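PDB 3QO6: protease Do-like 1, chloroplastic from Arabidopsis thaliana, which acts as a serine protease of the chloroplast, required at high temperature and possibly involved in degrading damaged proteins. Local coordinates for residues B[13-18]-B[128-133]; B[21-26]-B[142-147]; B[290-295]-B[301-306]. One frame throughout, in Å; residues are numbered along the deposited sequence.

Helix 14-26, at the N terminus, opens two contacts in succession: contact 1 from its first turns and contact 2 from its last. The chain then runs through the first barrel of the protease. Strand 130-135 comes back to close contact 1 over a loop of 109 residues, and strand 143-157 closes contact 2 over 115. Their segments alternate along the chain, so the two contacts cross, and both dock the one helix on neighbouring antiparallel strands of the same sheet. The centres of contacts 1 and 2 lie about 9 Å apart. Contact 3 follows in series. It is a local closure over five residues within the PDZ domain, its centre about 38 Å from that of contact 1.

Contact 1 (B[13-18]-B[128-133]); sequences QTDELA and GQKVFA
Lys-130 sends CG anti to its carbonyl carbon (chi1 -57°) and runs extended from there, carrying its ammonium away from the strand toward the helix. Asp-15 meets it with chi1 at -133°, away from the staggered positions, which swings the carboxylate outward from the first helical turn. The two side chains come from opposite directions and join in a salt bridge, Asp-15 OD2 to Lys-130 NZ, of 2.6 Å. The grip is one-sided: Asp-15 OD1 stays 3.4 Å from Lys-130 NZ. The bridge ties the N-terminal helix to the second barrel of the chymotrypsin-like protease domain at a subunit interface, consistent with the trimers of HtrA proteases. Asp-15 packs on Asp-15 of both neighbouring subunits, and the Lys-130 ammoniums probably temper this gathering of negative charge; the backbone N of Lys-130 hydrogen-bonds to Glu-16 OE2 of a neighbouring subunit. Were the carboxylate lost to an alanine here, the Lys-130 ammonium would probably be left without its close counter-charge. Two residues along the strand, Phe-132 packs on Thr-19 and Leu-22 of helix 14-26, while strand 130-135 lies between strands 143-157 and 183-186 in the antiparallel sheet.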
loop_
_atom_site.group_PDB
_atom_site.type_symbol
_atom_site.label_atom_id
_atom_site.label_comp_id
_atom_site.label_asym_id
_atom_site.label_seq_id
_atom_site.Cartn_x
_atom_site.Cartn_y
_atom_site.Cartn_z
ATOM N N GLN B 13 31.408 9.929 -36.758
ATOM C CA GLN B 13 31.780 8.668 -37.359
ATOM C C GLN B 13 30.681 8.088 -38.265
ATOM O O GLN B 13 29.499 8.431 -38.140
ATOM C CB GLN B 13 32.197 7.694 -36.256
ATOM C CG GLN B 13 33.353 8.219 -35.389
ATOM C CD GLN B 13 34.603 8.668 -36.203
ATOM O OE1 GLN B 13 35.196 7.880 -36.942
ATOM N NE2 GLN B 13 34.995 9.937 -36.050
ATOM N N THR B 14 31.094 7.225 -39.190
ATOM C CA THR B 14 30.199 6.601 -40.150
ATOM C C THR B 14 28.845 6.321 -39.554
ATOM O O THR B 14 27.859 6.977 -39.872
ATOM C CB THR B 14 30.771 5.242 -40.659
ATOM O OG1 THR B 14 32.033 5.457 -41.307
ATOM C CG2 THR B 14 29.807 4.570 -41.632
ATOM N N ASP B 15 28.823 5.327 -38.680
ATOM C CA ASP B 15 27.613 4.876 -38.036
ATOM C C ASP B 15 26.689 5.939 -37.468
ATOM O O ASP B 15 25.522 6.003 -37.849
ATOM C CB ASP B 15 27.974 3.902 -36.936
ATOM C CG ASP B 15 27.133 2.666 -36.978
ATOM O OD1 ASP B 15 27.304 1.876 -37.940
ATOM O OD2 ASP B 15 26.300 2.494 -36.057
ATOM N N GLU B 16 27.190 6.766 -36.554
ATOM C CA GLU B 16 26.337 7.782 -35.965
ATOM C C GLU B 16 25.807 8.725 -37.029
ATOM O O GLU B 16 24.659 9.176 -36.965
ATOM C CB GLU B 16 27.067 8.556 -34.858
ATOM C CG GLU B 16 28.352 9.249 -35.281
ATOM C CD GLU B 16 29.026 9.983 -34.124
ATOM O OE1 GLU B 16 30.259 10.247 -34.205
ATOM O OE2 GLU B 16 28.326 10.304 -33.135
ATOM N N LEU B 17 26.630 9.005 -38.030
ATOM C CA LEU B 17 26.210 9.883 -39.109
ATOM C C LEU B 17 24.986 9.261 -39.796
ATOM O O LEU B 17 23.989 9.936 -40.047
ATOM C CB LEU B 17 27.354 10.079 -40.095
ATOM C CG LEU B 17 27.106 11.097 -41.228
ATOM C CD1 LEU B 17 26.278 12.310 -40.748
ATOM C CD2 LEU B 17 28.458 11.543 -41.770
ATOM N N ALA B 18 25.058 7.965 -40.073
ATOM C CA ALA B 18 23.944 7.287 -40.680
ATOM C C ALA B 18 22.677 7.468 -39.842
ATOM O O ALA B 18 21.582 7.671 -40.409
ATOM C CB ALA B 18 24.243 5.786 -40.856
ATOM N N GLY B 128 19.023 -8.960 -34.713
ATOM C CA GLY B 128 20.348 -8.367 -34.723
ATOM C C GLY B 128 20.449 -7.120 -35.590
ATOM O O GLY B 128 21.331 -6.289 -35.348
ATOM N N GLN B 129 19.588 -6.940 -36.595
ATOM C CA GLN B 129 19.761 -5.719 -37.404
ATOM C C GLN B 129 19.303 -4.511 -36.604
ATOM O O GLN B 129 18.472 -4.653 -35.713
ATOM C CB GLN B 129 19.041 -5.821 -38.753
ATOM C CG GLN B 129 17.569 -5.982 -38.699
ATOM C CD GLN B 129 16.977 -6.182 -40.102
ATOM O OE1 GLN B 129 16.616 -7.311 -40.476
ATOM N NE2 GLN B 129 16.883 -5.090 -40.885
ATOM N N LYS B 130 19.861 -3.337 -36.880
ATOM C CA LYS B 130 19.484 -2.132 -36.119
ATOM C C LYS B 130 18.093 -1.539 -36.375
ATOM O O LYS B 130 17.563 -1.629 -37.492
ATOM C CB LYS B 130 20.521 -1.022 -36.320
ATOM C CG LYS B 130 21.879 -1.490 -35.925
ATOM C CD LYS B 130 22.908 -0.385 -35.868
ATOM C CE LYS B 130 24.313 -0.965 -35.562
ATOM N NZ LYS B 130 25.405 0.052 -35.744
ATOM N N VAL B 131 17.495 -0.955 -35.333
ATOM C CA VAL B 131 16.208 -0.296 -35.491
ATOM C C VAL B 131 16.226 1.085 -34.850
ATOM O O VAL B 131 17.057 1.397 -33.974
ATOM C CB VAL B 131 15.060 -1.096 -34.915
ATOM C CG1 VAL B 131 14.858 -2.357 -35.737
ATOM C CG2 VAL B 131 15.312 -1.402 -33.459
ATOM N N PHE B 132 15.299 1.916 -35.316
ATOM C CA PHE B 132 15.185 3.283 -34.854
ATOM C C PHE B 132 13.731 3.565 -34.505
ATOM O O PHE B 132 12.838 3.400 -35.345
ATOM C CB PHE B 132 15.664 4.215 -35.965
ATOM C CG PHE B 132 17.017 3.874 -36.469
ATOM C CD1 PHE B 132 18.115 4.613 -36.070
ATOM C CD2 PHE B 132 17.212 2.723 -37.230
ATOM C CE1 PHE B 132 19.404 4.211 -36.409
ATOM C CE2 PHE B 132 18.491 2.293 -37.577
ATOM C CZ PHE B 132 19.597 3.040 -37.164
ATOM N N ALA B 133 13.486 3.970 -33.260
ATOM C CA ALA B 133 12.123 4.260 -32.855
ATOM C C ALA B 133 11.965 5.752 -32.673
ATOM O O ALA B 133 12.804 6.390 -32.050
ATOM C CB ALA B 133 11.801 3.553 -31.572
#

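Contact 2 (B[21-26]-B[142-147]); sequences RLFQEN and HTLTTG
The ring of Phe-23 turns an edge to the carbonyl oxygen of His-142, which lies near the ring plane, while Leu-144 approaches the same ring obliquely. The setting is the chymotrypsin-like double-barrel fold of the HtrA proteases, where the N-terminal helix packs on the second barrel. His-142 O stands 3.4 Å from Phe-23 CZ, with CE1 almost as near, so the slightly positive ring hydrogens probably face the oxygen in a weak polar contact. The other half of the contact is apolar. Leu-144 CB comes to 3.7 Å from Phe-23 CD1, and Leu-144 CD1 to 4.0 Å from the same ring carbon. The two side chains run alongside each other, pointing opposite ways, each with CG anti to its backbone N (chi1 -179° in Phe-23, 167° in Leu-144). Phe-23 also packs on Ile-134 of the adjacent strand and on Val-127 of a neighbouring subunit, so its ring belongs to the subunit interface as well as to the helix-sheet joint.

The carbonyl of His-142 is presented at the start of strand 143-157 by a G1 beta bulge, His-142 and Thr-143 lying across from Gly-135, and the imidazole is tied back toward the helix by a hydrogen bond from ND1 to Thr-27 OG1. Thr-143 points the other way, and its OG1 bonds to Leu-140 O as well as to Gln-170 and Arg-154 of the neighbouring subunit. In the last turn of the helix, Leu-22 O accepts two bonds from one residue: Asn-26 N at 3.1 Å, and Asn-26 ND2 at 2.7 Å, tilted 16° from the carbonyl plane.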
loop_
_atom_site.group_PDB
_atom_site.type_symbol
_atom_site.label_atom_id
_atom_site.label_comp_id
_atom_site.label_asym_id
_atom_site.label_seq_id
_atom_site.Cartn_x
_atom_site.Cartn_y
_atom_site.Cartn_z
ATOM N N ARG B 21 21.387 11.184 -39.941
ATOM C CA ARG B 21 20.704 11.380 -41.198
ATOM C C ARG B 21 19.323 10.739 -41.204
ATOM O O ARG B 21 18.309 11.410 -41.475
ATOM C CB ARG B 21 21.551 10.815 -42.346
ATOM C CG ARG B 21 22.664 11.771 -42.821
ATOM C CD ARG B 21 23.631 11.144 -43.841
ATOM N NE ARG B 21 24.704 12.087 -44.158
ATOM C CZ ARG B 21 25.785 11.808 -44.885
ATOM N NH1 ARG B 21 25.969 10.591 -45.396
ATOM N NH2 ARG B 21 26.688 12.761 -45.097
ATOM N N LEU B 22 19.284 9.444 -40.904
ATOM C CA LEU B 22 18.031 8.723 -40.883
ATOM C C LEU B 22 17.004 9.492 -40.080
ATOM O O LEU B 22 15.850 9.605 -40.476
ATOM C CB LEU B 22 18.248 7.353 -40.286
ATOM C CG LEU B 22 17.041 6.439 -40.209
ATOM C CD1 LEU B 22 17.539 4.995 -40.127
ATOM C CD2 LEU B 22 16.165 6.820 -38.996
ATOM N N PHE B 23 17.425 10.051 -38.955
ATOM C CA PHE B 23 16.491 10.814 -38.135
ATOM C C PHE B 23 16.000 12.082 -38.811
ATOM O O PHE B 23 14.804 12.340 -38.818
ATOM C CB PHE B 23 17.095 11.203 -36.778
ATOM C CG PHE B 23 16.140 11.960 -35.902
ATOM C CD1 PHE B 23 15.085 11.305 -35.274
ATOM C CD2 PHE B 23 16.261 13.338 -35.749
ATOM C CE1 PHE B 23 14.158 12.018 -34.507
ATOM C CE2 PHE B 23 15.344 14.054 -34.989
ATOM C CZ PHE B 23 14.288 13.395 -34.370
ATOM N N GLN B 24 16.903 12.889 -39.365
ATOM C CA GLN B 24 16.441 14.116 -39.997
ATOM C C GLN B 24 15.556 13.821 -41.196
ATOM O O GLN B 24 14.553 14.506 -41.397
ATOM C CB GLN B 24 17.603 15.038 -40.380
ATOM C CG GLN B 24 18.711 14.386 -41.132
ATOM C CD GLN B 24 19.876 15.351 -41.413
ATOM O OE1 GLN B 24 20.458 15.944 -40.487
ATOM N NE2 GLN B 24 20.224 15.503 -42.699
ATOM N N GLU B 25 15.882 12.792 -41.966
ATOM C CA GLU B 25 15.055 12.458 -43.122
ATOM C C GLU B 25 13.623 12.044 -42.762
ATOM O O GLU B 25 12.659 12.441 -43.445
ATOM C CB GLU B 25 15.656 11.311 -43.925
ATOM C CG GLU B 25 16.958 11.573 -44.613
ATOM C CD GLU B 25 17.376 10.365 -45.446
ATOM O OE1 GLU B 25 18.545 9.917 -45.318
ATOM O OE2 GLU B 25 16.526 9.862 -46.227
ATOM N N ASN B 26 13.483 11.262 -41.691
ATOM C CA ASN B 26 12.183 10.740 -41.301
ATOM C C ASN B 26 11.404 11.389 -40.191
ATOM O O ASN B 26 10.208 11.162 -40.096
ATOM C CB ASN B 26 12.309 9.257 -40.987
ATOM C CG ASN B 26 12.874 8.473 -42.142
ATOM O OD1 ASN B 26 12.153 8.058 -43.046
ATOM N ND2 ASN B 26 14.183 8.284 -42.129
ATOM N N HIS B 142 8.969 13.747 -30.709
ATOM C CA HIS B 142 9.872 13.149 -31.704
ATOM C C HIS B 142 11.182 12.611 -31.134
ATOM O O HIS B 142 12.270 12.867 -31.660
ATOM C CB HIS B 142 10.187 14.181 -32.821
ATOM C CG HIS B 142 9.035 14.458 -33.751
ATOM N ND1 HIS B 142 9.167 14.431 -35.125
ATOM C CD2 HIS B 142 7.731 14.738 -33.506
ATOM C CE1 HIS B 142 7.996 14.676 -35.685
ATOM N NE2 HIS B 142 7.108 14.866 -34.724
ATOM N N THR B 143 11.069 11.859 -30.053
ATOM C CA THR B 143 12.226 11.274 -29.421
ATOM C C THR B 143 12.745 10.101 -30.241
ATOM O O THR B 143 11.973 9.259 -30.722
ATOM C CB THR B 143 11.871 10.750 -28.047
ATOM O OG1 THR B 143 11.675 11.858 -27.171
ATOM C CG2 THR B 143 12.970 9.830 -27.518
ATOM N N LEU B 144 14.057 10.046 -30.393
ATOM C CA LEU B 144 14.661 8.948 -31.105
ATOM C C LEU B 144 15.325 7.985 -30.105
ATOM O O LEU B 144 16.024 8.398 -29.182
ATOM C CB LEU B 144 15.728 9.488 -32.067
ATOM C CG LEU B 144 16.684 8.446 -32.669
ATOM C CD1 LEU B 144 16.000 7.733 -33.795
ATOM C CD2 LEU B 144 17.920 9.098 -33.161
ATOM N N THR B 145 15.086 6.702 -30.268
ATOM C CA THR B 145 15.776 5.725 -29.436
ATOM C C THR B 145 16.172 4.630 -30.399
ATOM O O THR B 145 15.439 4.303 -31.337
ATOM C CB THR B 145 14.909 5.112 -28.311
ATOM O OG1 THR B 145 13.671 4.658 -28.869
ATOM C CG2 THR B 145 14.709 6.135 -27.140
ATOM N N THR B 146 17.353 4.075 -30.191
ATOM C CA THR B 146 17.805 3.027 -31.084
ATOM C C THR B 146 18.070 1.761 -30.296
ATOM O O THR B 146 18.265 1.792 -29.081
ATOM C CB THR B 146 19.108 3.408 -31.802
ATOM O OG1 THR B 146 20.153 3.481 -30.826
ATOM C CG2 THR B 146 18.967 4.765 -32.512
ATOM N N GLY B 147 18.093 0.660 -31.040
ATOM C CA GLY B 147 18.303 -0.648 -30.484
ATOM C C GLY B 147 18.429 -1.658 -31.600
ATOM O O GLY B 147 18.781 -1.343 -32.733
#

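Contact 3 (B[290-295]-B[301-306])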
loop_
_atom_site.group_PDB
_atom_site.type_symbol
_atom_site.label_atom_id
_atom_site.label_comp_id
_atom_site.label_asym_id
_atom_site.label_seq_id
_atom_site.Cartn_x
_atom_site.Cartn_y
_atom_site.Cartn_z
ATOM N N ASN B 290 -9.195 -28.087 -39.291
ATOM C CA ASN B 290 -8.651 -28.475 -40.590
ATOM C C ASN B 290 -7.122 -28.559 -40.694
ATOM O O ASN B 290 -6.455 -27.620 -41.119
ATOM C CB ASN B 290 -9.219 -27.608 -41.729
ATOM C CG ASN B 290 -8.991 -26.136 -41.531
ATOM O OD1 ASN B 290 -7.944 -25.714 -41.047
ATOM N ND2 ASN B 290 -9.967 -25.333 -41.939
ATOM N N GLY B 291 -6.582 -29.707 -40.294
ATOM C CA GLY B 291 -5.151 -29.920 -40.366
ATOM C C GLY B 291 -4.427 -29.629 -39.073
ATOM O O GLY B 291 -4.032 -30.541 -38.347
ATOM N N THR B 292 -4.258 -28.347 -38.781
ATOM C CA THR B 292 -3.562 -27.932 -37.578
ATOM C C THR B 292 -4.285 -28.322 -36.295
ATOM O O THR B 292 -5.511 -28.202 -36.186
ATOM C CB THR B 292 -3.349 -26.428 -37.583
ATOM O OG1 THR B 292 -2.702 -26.048 -38.805
ATOM C CG2 THR B 292 -2.489 -26.016 -36.396
ATOM N N LYS B 293 -3.503 -28.792 -35.328
ATOM C CA LYS B 293 -4.028 -29.211 -34.040
ATOM C C LYS B 293 -4.226 -28.014 -33.134
ATOM O O LYS B 293 -3.504 -27.021 -33.224
ATOM C CB LYS B 293 -3.073 -30.185 -33.356
ATOM C CG LYS B 293 -3.550 -30.596 -31.976
ATOM C CD LYS B 293 -2.563 -31.506 -31.264
ATOM C CE LYS B 293 -3.154 -32.018 -29.948
ATOM N NZ LYS B 293 -2.204 -32.894 -29.195
ATOM N N VAL B 294 -5.196 -28.127 -32.243
ATOM C CA VAL B 294 -5.503 -27.059 -31.316
ATOM C C VAL B 294 -5.387 -27.616 -29.905
ATOM O O VAL B 294 -6.087 -28.567 -29.560
ATOM C CB VAL B 294 -6.944 -26.551 -31.552
ATOM C CG1 VAL B 294 -7.369 -25.663 -30.425
ATOM C CG2 VAL B 294 -7.035 -25.813 -32.878
ATOM N N SER B 295 -4.504 -27.043 -29.091
ATOM C CA SER B 295 -4.332 -27.508 -27.712
ATOM C C SER B 295 -4.798 -26.478 -26.694
ATOM O O SER B 295 -4.980 -26.800 -25.528
ATOM C CB SER B 295 -2.868 -27.843 -27.430
ATOM O OG SER B 295 -2.485 -29.074 -28.008
ATOM N N TYR B 301 -6.894 -19.352 -32.087
ATOM C CA TYR B 301 -6.764 -17.999 -32.592
ATOM C C TYR B 301 -5.832 -17.935 -33.758
ATOM O O TYR B 301 -6.192 -17.469 -34.829
ATOM C CB TYR B 301 -6.220 -17.080 -31.515
ATOM C CG TYR B 301 -7.289 -16.500 -30.649
ATOM C CD1 TYR B 301 -7.211 -16.604 -29.255
ATOM C CD2 TYR B 301 -8.390 -15.857 -31.213
ATOM C CE1 TYR B 301 -8.200 -16.084 -28.445
ATOM C CE2 TYR B 301 -9.387 -15.340 -30.413
ATOM C CZ TYR B 301 -9.287 -15.454 -29.026
ATOM O OH TYR B 301 -10.267 -14.931 -28.214
ATOM N N ARG B 302 -4.618 -18.404 -33.515
ATOM C CA ARG B 302 -3.563 -18.395 -34.502
ATOM C C ARG B 302 -4.026 -19.031 -35.800
ATOM O O ARG B 302 -3.841 -18.463 -36.878
ATOM C CB ARG B 302 -2.346 -19.136 -33.941
ATOM C CG ARG B 302 -1.083 -19.045 -34.778
ATOM C CD ARG B 302 0.016 -19.928 -34.180
ATOM N NE ARG B 302 -0.489 -21.249 -33.791
ATOM C CZ ARG B 302 -1.111 -22.113 -34.603
ATOM N NH1 ARG B 302 -1.322 -21.824 -35.887
ATOM N NH2 ARG B 302 -1.546 -23.276 -34.124
ATOM N N ILE B 303 -4.656 -20.194 -35.696
ATOM C CA ILE B 303 -5.103 -20.895 -36.880
ATOM C C ILE B 303 -6.205 -20.160 -37.650
ATOM O O ILE B 303 -6.141 -20.082 -38.869
ATOM C CB ILE B 303 -5.542 -22.315 -36.517
ATOM C CG1 ILE B 303 -5.378 -23.223 -37.722
ATOM C CG2 ILE B 303 -6.974 -22.317 -36.085
ATOM C CD1 ILE B 303 -4.006 -23.130 -38.365
ATOM N N LEU B 304 -7.207 -19.614 -36.966
ATOM C CA LEU B 304 -8.260 -18.878 -37.669
ATOM C C LEU B 304 -7.718 -17.587 -38.246
ATOM O O LEU B 304 -8.279 -17.033 -39.181
ATOM C CB LEU B 304 -9.413 -18.518 -36.746
ATOM C CG LEU B 304 -10.647 -19.415 -36.740
ATOM C CD1 LEU B 304 -10.326 -20.761 -36.115
ATOM C CD2 LEU B 304 -11.733 -18.710 -35.953
ATOM N N ASP B 305 -6.631 -17.100 -37.673
ATOM C CA ASP B 305 -6.016 -15.871 -38.138
ATOM C C ASP B 305 -5.631 -16.017 -39.602
ATOM O O ASP B 305 -5.373 -15.034 -40.292
ATOM C CB ASP B 305 -4.756 -15.589 -37.333
ATOM C CG ASP B 305 -4.461 -14.111 -37.221
ATOM O OD1 ASP B 305 -3.257 -13.765 -37.178
ATOM O OD2 ASP B 305 -5.429 -13.305 -37.161
ATOM N N GLN B 306 -5.589 -17.258 -40.070
ATOM C CA GLN B 306 -5.200 -17.548 -41.436
ATOM C C GLN B 306 -6.381 -17.715 -42.362
ATOM O O GLN B 306 -6.214 -17.836 -43.574
ATOM C CB GLN B 306 -4.361 -18.823 -41.462
ATOM C CG GLN B 306 -3.022 -18.693 -40.746
ATOM C CD GLN B 306 -2.026 -17.860 -41.536
ATOM O OE1 GLN B 306 -1.346 -18.375 -42.433
ATOM N NE2 GLN B 306 -1.948 -16.558 -41.223
#
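The helical turn that carries Arg-302 and Ile-303 to Thr-292 is closed by the backbone bond from Asp-305 N to Tyr-301 O, 2.9 Å long. The arginine chain leaves the helix extended and bends at chi3 (45°), which carries the guanidinium back across to the strand. There the methyl of Thr-292, CG2, lies at its edge, near its plane, 3.7 Å from Arg-302 NH2; Asp-299 offers that nitrogen a long, weak ion pair. The closer meeting is between Thr-292 and Ile-303, whose side chains meet end on. Ile-303 CD1 touches Thr-292 OG1 at 3.2 Å and lies 3.5 Å from Thr-292 CB. Chi1 of -53° sets Thr-292 OG1 beside the backbone N and leaves CG2 anti to that N, which turns the methyl to the arginine, with Ile-303 CD1 nearly as close, and the hydroxyl to the isoleucine. Such a contact, mostly van der Waals, is at the surface of the PDZ domain. Next to Arg-302 on the helix, the Tyr-301 hydroxyl hydrogen-bonds to the backbone of a bound peptide. Helix 297-304 lies against the short, weakly bonded strand 292-293; next to that strand runs 285-289, where Val-289 receives both Ile-303 from the helix and Val-294.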